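Local coordinates for vacuolar protein sorting 29 (Cryptosporidium parvum, PDB 2A22), which probably serves in retromer-type vesicular protein sorting as the VPS29 subunit, built on a calcineurin-like phosphoesterase fold, at residues 31-36 / 149-154; 135-140 / 159-164. All coordinates share one frame; numbering follows the deposited sequence.

Overall arrangement
Contact 1 (31-36 with 149-154) is buried near the middle of the chain, whereas contact 2 (135-140 with 159-164) is only partly buried and lies further out; their centres are about 19 Å apart. The first joins two loops, one following a strand of each sheet, through hydrogen bonds and ordered water. The second sets helix 130-140 against strand 161-165 of the five-stranded sheet by van der Waals packing, with polar side chains gathered at its outer rim. Strand 154-158 connects the two: it starts at the end of segment 149-154 and pairs with strand 161-165, so that Arg154 O and Leu164 CB come within 4.2 Å.

Contact 1: 31-36 / 149-154; sequences IGDLKI and HTHKLR
Lys35 and His151 approach each other from opposite directions and meet where NZ gives a hydrogen bond to NE2 over 2.9 Å. That bond is not coplanar with the imidazole: NZ stands 36° out of the ring plane, whereas CD, further back on the same chain, lies in plane at the ring edge. The lysine is extended beyond CG, and this reach carries the amine across to the second loop. There NZ also donates to water 2, which in turn donates to His149 O at 2.9 Å, so the amine reaches the 149-154 loop twice.

Asp33 comes at the same ring obliquely, its carboxylate plane turned 44° from the imidazole and its CB 3.8 Å from His151 NE2. With CG beside the backbone N, the carboxylate points at the second loop, where OD2 accepts from His149 N at 2.8 Å on its syn side, with the donor somewhat tilted out of the carboxylate plane. The N-H...O angle is a bent 137°. Water 1 accepts from His151 N at 2.9 Å and lies 3.0 Å from the same OD2.

Asp33-Leu34-Lys35 stands where calcineurin-like phosphoesterases usually have Asp-x-His, with lysine in place of the histidine, and His149-Thr150-His151 corresponds to their Gly-His-x-His element; the two lie at strand ends of opposing sheets. His149 turns its CB away from Asp33; its ND1 is hydrogen-bonded to His120 instead, and with His120 and Asp87 it forms what may be a vacant metal site. Further out, Asp33 O and Leu34 O are held by the hydroxyls of Thr168 and Thr170.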
loop_
_atom_site.group_PDB
_atom_site.type_symbol
_atom_site.label_atom_id
_atom_site.label_comp_id
_atom_site.label_asym_id
_atom_site.label_seq_id
_atom_site.Cartn_x
_atom_site.Cartn_y
_atom_site.Cartn_z
ATOM N N ILE A 31 -1.368 0.807 1.802
ATOM C CA ILE A 31 -2.808 0.556 1.726
ATOM C C ILE A 31 -3.225 0.489 0.248
ATOM O O ILE A 31 -2.578 1.101 -0.615
ATOM C CB ILE A 31 -3.573 1.638 2.574
ATOM C CG1 ILE A 31 -4.981 1.180 2.920
ATOM C CG2 ILE A 31 -3.452 3.086 1.944
ATOM C CD1 ILE A 31 -5.719 2.100 3.893
ATOM N N GLY A 32 -4.234 -0.314 -0.073
ATOM C CA GLY A 32 -4.795 -0.279 -1.417
ATOM C C GLY A 32 -5.914 -1.298 -1.640
ATOM O O GLY A 32 -6.401 -1.934 -0.694
ATOM N N ASP A 33 -6.350 -1.410 -2.898
ATOM C CA ASP A 33 -7.335 -2.423 -3.307
ATOM C C ASP A 33 -8.583 -2.307 -2.453
ATOM O O ASP A 33 -9.093 -3.326 -1.943
ATOM C CB ASP A 33 -6.704 -3.816 -3.218
ATOM C CG ASP A 33 -5.676 -4.041 -4.324
ATOM O OD1 ASP A 33 -6.040 -3.833 -5.503
ATOM O OD2 ASP A 33 -4.518 -4.394 -4.026
ATOM N N LEU A 34 -9.015 -1.051 -2.271
ATOM C CA LEU A 34 -10.258 -0.690 -1.594
ATOM C C LEU A 34 -11.445 -1.143 -2.413
ATOM O O LEU A 34 -12.384 -1.723 -1.873
ATOM C CB LEU A 34 -10.353 0.828 -1.349
ATOM C CG LEU A 34 -9.537 1.451 -0.203
ATOM C CD1 LEU A 34 -8.008 1.399 -0.434
ATOM C CD2 LEU A 34 -9.987 2.910 -0.021
ATOM N N LYS A 35 -11.400 -0.872 -3.713
ATOM C CA LYS A 35 -12.473 -1.292 -4.623
ATOM C C LYS A 35 -13.856 -0.788 -4.178
ATOM O O LYS A 35 -14.857 -1.494 -4.288
ATOM C CB LYS A 35 -12.453 -2.815 -4.820
ATOM C CG LYS A 35 -11.326 -3.212 -5.727
ATOM C CD LYS A 35 -11.090 -4.691 -5.777
ATOM C CE LYS A 35 -9.684 -4.911 -6.348
ATOM N NZ LYS A 35 -9.463 -6.255 -6.905
ATOM N N ILE A 36 -13.875 0.432 -3.656
ATOM C CA ILE A 36 -15.110 1.148 -3.320
ATOM C C ILE A 36 -15.517 1.952 -4.547
ATOM O O ILE A 36 -14.659 2.599 -5.156
ATOM C CB ILE A 36 -14.890 2.115 -2.101
ATOM C CG1 ILE A 36 -14.418 1.327 -0.871
ATOM C CG2 ILE A 36 -16.149 2.838 -1.764
ATOM C CD1 ILE A 36 -14.071 2.199 0.323
ATOM N N HIS A 149 -2.828 -5.593 -5.959
ATOM C CA HIS A 149 -3.533 -6.340 -6.997
ATOM C C HIS A 149 -4.122 -7.698 -6.610
ATOM O O HIS A 149 -5.269 -7.996 -6.922
ATOM C CB HIS A 149 -2.710 -6.457 -8.306
ATOM C CG HIS A 149 -3.474 -7.121 -9.403
ATOM N ND1 HIS A 149 -4.557 -6.520 -10.015
ATOM C CD2 HIS A 149 -3.384 -8.366 -9.930
ATOM C CE1 HIS A 149 -5.077 -7.351 -10.901
ATOM N NE2 HIS A 149 -4.382 -8.476 -10.872
ATOM N N THR A 150 -3.347 -8.520 -5.922
ATOM C CA THR A 150 -3.737 -9.917 -5.685
ATOM C C THR A 150 -4.583 -10.169 -4.424
ATOM O O THR A 150 -5.098 -11.280 -4.232
ATOM C CB THR A 150 -2.497 -10.763 -5.611
ATOM O OG1 THR A 150 -1.680 -10.288 -4.529
ATOM C CG2 THR A 150 -1.705 -10.628 -6.931
ATOM N N HIS A 151 -4.696 -9.156 -3.555
ATOM C CA HIS A 151 -5.348 -9.291 -2.221
ATOM C C HIS A 151 -4.645 -10.259 -1.268
ATOM O O HIS A 151 -5.235 -10.697 -0.281
ATOM C CB HIS A 151 -6.859 -9.661 -2.331
ATOM C CG HIS A 151 -7.697 -8.618 -3.024
ATOM N ND1 HIS A 151 -9.053 -8.487 -2.805
ATOM C CD2 HIS A 151 -7.366 -7.657 -3.920
ATOM C CE1 HIS A 151 -9.521 -7.502 -3.545
ATOM N NE2 HIS A 151 -8.518 -6.980 -4.231
ATOM N N LYS A 152 -3.385 -10.566 -1.543
ATOM C CA LYS A 152 -2.615 -11.407 -0.684
ATOM C C LYS A 152 -1.655 -10.583 0.146
ATOM O O LYS A 152 -0.612 -10.125 -0.348
ATOM C CB LYS A 152 -1.825 -12.457 -1.466
ATOM C CG LYS A 152 -1.295 -13.563 -0.522
ATOM C CD LYS A 152 -0.374 -14.556 -1.203
ATOM C CE LYS A 152 -0.328 -15.859 -0.352
ATOM N NZ LYS A 152 0.629 -16.903 -0.862
ATOM N N LEU A 153 -2.011 -10.444 1.418
ATOM C CA LEU A 153 -1.177 -9.809 2.419
ATOM C C LEU A 153 0.149 -10.559 2.514
ATOM O O LEU A 153 0.171 -11.789 2.669
ATOM C CB LEU A 153 -1.905 -9.838 3.758
ATOM C CG LEU A 153 -1.446 -9.059 4.991
ATOM C CD1 LEU A 153 -1.266 -7.561 4.715
ATOM C CD2 LEU A 153 -2.467 -9.325 6.111
ATOM N N ARG A 154 1.253 -9.833 2.367
ATOM C CA ARG A 154 2.552 -10.487 2.391
ATOM C C ARG A 154 3.724 -9.568 2.723
ATOM O O ARG A 154 3.774 -8.411 2.295
ATOM C CB ARG A 154 2.848 -11.172 1.062
ATOM C CG ARG A 154 4.046 -12.124 1.154
ATOM C CD ARG A 154 4.211 -12.954 -0.105
ATOM N NE ARG A 154 4.342 -12.142 -1.314
ATOM C CZ ARG A 154 4.487 -12.640 -2.542
ATOM N NH1 ARG A 154 4.527 -13.950 -2.743
ATOM N NH2 ARG A 154 4.586 -11.826 -3.576
HETATM O O HOH W 1 -3.346 -6.808 -2.653
HETATM O O HOH W 2 -7.111 -6.126 -8.235
#

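Contact 2: 135-140 / 159-164; sequences QWQRRL and NGKLFL
Gln137 faces both Lys161 and Phe163, crossing each side chain at about a right angle. Its CG comes 3.6 Å from Phe163 CZ and 3.8 Å from CE1, with CB slightly further off, so the aliphatic base of the glutamine lies against the far end of the ring. The amide plane is turned 68° from that of the phenyl group. Beyond this point the end of the side chain crosses over the lysine methylenes: Gln137 CD is 3.6 Å from Lys161 CG and 3.8 Å from Lys161 CD.

Torsions on both sides account for this meeting. Gln137 places CG between its backbone N and carbonyl carbon (chi1 69°) and then bends again at chi2, which swings the amide over Lys161. The lysine is likewise kinked, at chi2 (-77°) and chi4, and so presents the side of its chain to the helix.

At the rim, Arg138 and Asn159 approach obliquely, Asn159 ND2 lying 4.0 Å from Arg138 NH2 at the guanidinium edge. Their common partner is Glu134, one turn earlier in the helix: its OE2 forms a salt bridge with Arg138 NH2 and accepts a hydrogen bond from Asn159 ND2, bringing the two donors together.

Behind this first shell, Phe163 is stacked with Phe156 of the adjoining strand and touches Leu145 on its other neighbour, while Gln137 also touches Cys142. Leu162 and Leu164 instead reach strand 183-190 of the second sheet. Such alternation, with Lys161 and Phe163 turned to the helix and the alternate residues Leu162 and Leu164 turned to the other sheet, is what one alpha-beta half of the alpha-beta-beta-alpha sandwich of calcineurin-like phosphoesterases looks like, helix outside and sheet within.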
loop_
_atom_site.group_PDB
_atom_site.type_symbol
_atom_site.label_atom_id
_atom_site.label_comp_id
_atom_site.label_asym_id
_atom_site.label_seq_id
_atom_site.Cartn_x
_atom_site.Cartn_y
_atom_site.Cartn_z
ATOM N N GLN A 135 12.600 -8.715 -10.258
ATOM C CA GLN A 135 12.966 -8.031 -11.508
ATOM C C GLN A 135 12.458 -6.593 -11.543
ATOM O O GLN A 135 13.102 -5.700 -12.103
ATOM C CB GLN A 135 12.458 -8.831 -12.707
ATOM C CG GLN A 135 12.981 -10.286 -12.655
ATOM C CD GLN A 135 12.744 -11.064 -13.941
ATOM O OE1 GLN A 135 13.401 -10.811 -14.957
ATOM N NE2 GLN A 135 11.809 -12.031 -13.902
ATOM N N TRP A 136 11.300 -6.381 -10.920
ATOM C CA TRP A 136 10.750 -5.054 -10.773
ATOM C C TRP A 136 11.463 -4.192 -9.739
ATOM O O TRP A 136 11.627 -3.007 -10.000
ATOM C CB TRP A 136 9.241 -5.104 -10.527
ATOM C CG TRP A 136 8.496 -5.339 -11.802
ATOM C CD1 TRP A 136 8.052 -6.548 -12.302
ATOM C CD2 TRP A 136 8.141 -4.352 -12.772
ATOM N NE1 TRP A 136 7.419 -6.352 -13.520
ATOM C CE2 TRP A 136 7.460 -5.015 -13.824
ATOM C CE3 TRP A 136 8.316 -2.964 -12.851
ATOM C CZ2 TRP A 136 6.959 -4.331 -14.939
ATOM C CZ3 TRP A 136 7.803 -2.287 -13.953
ATOM C CH2 TRP A 136 7.139 -2.968 -14.977
ATOM N N GLN A 137 11.900 -4.741 -8.595
ATOM C CA GLN A 137 12.676 -3.880 -7.676
ATOM C C GLN A 137 13.965 -3.398 -8.314
ATOM O O GLN A 137 14.342 -2.243 -8.137
ATOM C CB GLN A 137 12.941 -4.455 -6.266
ATOM C CG GLN A 137 13.872 -5.607 -6.143
ATOM C CD GLN A 137 15.363 -5.275 -5.991
ATOM O OE1 GLN A 137 15.825 -4.121 -5.970
ATOM N NE2 GLN A 137 16.121 -6.318 -5.886
ATOM N N ARG A 138 14.620 -4.293 -9.049
ATOM C CA ARG A 138 15.873 -3.984 -9.728
ATOM C C ARG A 138 15.615 -2.935 -10.811
ATOM O O ARG A 138 16.381 -1.971 -10.954
ATOM C CB ARG A 138 16.485 -5.261 -10.316
ATOM C CG ARG A 138 17.130 -6.134 -9.262
ATOM C CD ARG A 138 17.955 -7.296 -9.844
ATOM N NE ARG A 138 17.985 -8.404 -8.880
ATOM C CZ ARG A 138 18.846 -9.427 -8.895
ATOM N NH1 ARG A 138 19.780 -9.512 -9.835
ATOM N NH2 ARG A 138 18.772 -10.369 -7.956
ATOM N N ARG A 139 14.514 -3.113 -11.550
ATOM C CA ARG A 139 14.132 -2.132 -12.553
ATOM C C ARG A 139 13.929 -0.766 -11.926
ATOM O O ARG A 139 14.470 0.236 -12.423
ATOM C CB ARG A 139 12.875 -2.558 -13.304
ATOM C CG ARG A 139 12.141 -1.387 -13.939
ATOM C CD ARG A 139 11.913 -1.561 -15.429
ATOM N NE ARG A 139 11.397 -2.890 -15.742
ATOM C CZ ARG A 139 10.463 -3.134 -16.657
ATOM N NH1 ARG A 139 9.905 -2.130 -17.358
ATOM N NH2 ARG A 139 10.074 -4.392 -16.855
ATOM N N LEU A 140 13.135 -0.723 -10.848
ATOM C CA LEU A 140 12.868 0.527 -10.157
ATOM C C LEU A 140 14.063 0.923 -9.303
ATOM O O LEU A 140 14.164 2.059 -8.858
ATOM C CB LEU A 140 11.587 0.433 -9.311
ATOM C CG LEU A 140 10.279 0.132 -10.065
ATOM C CD1 LEU A 140 9.077 0.025 -9.116
ATOM C CD2 LEU A 140 10.020 1.175 -11.150
ATOM N N ASN A 159 17.410 -11.270 -0.747
ATOM C CA ASN A 159 18.688 -10.607 -1.073
ATOM C C ASN A 159 18.803 -9.203 -0.530
ATOM O O ASN A 159 19.285 -8.309 -1.227
ATOM C CB ASN A 159 18.913 -10.574 -2.587
ATOM C CG ASN A 159 19.042 -11.955 -3.176
ATOM O OD1 ASN A 159 19.623 -12.864 -2.547
ATOM N ND2 ASN A 159 18.498 -12.137 -4.389
ATOM N N GLY A 160 18.340 -9.002 0.701
ATOM C CA GLY A 160 18.392 -7.664 1.308
ATOM C C GLY A 160 17.359 -6.648 0.846
ATOM O O GLY A 160 17.402 -5.504 1.265
ATOM N N LYS A 161 16.423 -7.060 0.001
ATOM C CA LYS A 161 15.324 -6.180 -0.434
ATOM C C LYS A 161 14.017 -6.651 0.204
ATOM O O LYS A 161 13.854 -7.843 0.492
ATOM C CB LYS A 161 15.224 -6.163 -1.972
ATOM C CG LYS A 161 16.570 -5.799 -2.671
ATOM C CD LYS A 161 16.835 -4.292 -2.595
ATOM C CE LYS A 161 18.316 -3.934 -2.659
ATOM N NZ LYS A 161 19.013 -4.892 -3.541
ATOM N N LEU A 162 13.094 -5.719 0.429
ATOM C CA LEU A 162 11.866 -6.038 1.134
ATOM C C LEU A 162 10.654 -5.892 0.207
ATOM O O LEU A 162 10.522 -4.873 -0.482
ATOM C CB LEU A 162 11.754 -5.162 2.377
ATOM C CG LEU A 162 10.640 -5.387 3.405
ATOM C CD1 LEU A 162 10.719 -6.785 4.060
ATOM C CD2 LEU A 162 10.682 -4.293 4.468
ATOM N N PHE A 163 9.809 -6.930 0.163
ATOM C CA PHE A 163 8.621 -6.994 -0.720
ATOM C C PHE A 163 7.339 -7.058 0.095
ATOM O O PHE A 163 7.131 -8.007 0.864
ATOM C CB PHE A 163 8.709 -8.203 -1.654
ATOM C CG PHE A 163 9.927 -8.187 -2.528
ATOM C CD1 PHE A 163 9.880 -7.614 -3.802
ATOM C CD2 PHE A 163 11.139 -8.679 -2.058
ATOM C CE1 PHE A 163 11.032 -7.556 -4.613
ATOM C CE2 PHE A 163 12.291 -8.627 -2.857
ATOM C CZ PHE A 163 12.230 -8.059 -4.136
ATOM N N LEU A 164 6.507 -6.025 -0.036
ATOM C CA LEU A 164 5.302 -5.882 0.793
ATOM C C LEU A 164 4.062 -5.806 -0.096
ATOM O O LEU A 164 4.102 -5.199 -1.180
ATOM C CB LEU A 164 5.414 -4.618 1.652
ATOM C CG LEU A 164 6.751 -4.462 2.432
ATOM C CD1 LEU A 164 6.869 -3.133 3.096
ATOM C CD2 LEU A 164 6.870 -5.552 3.491
#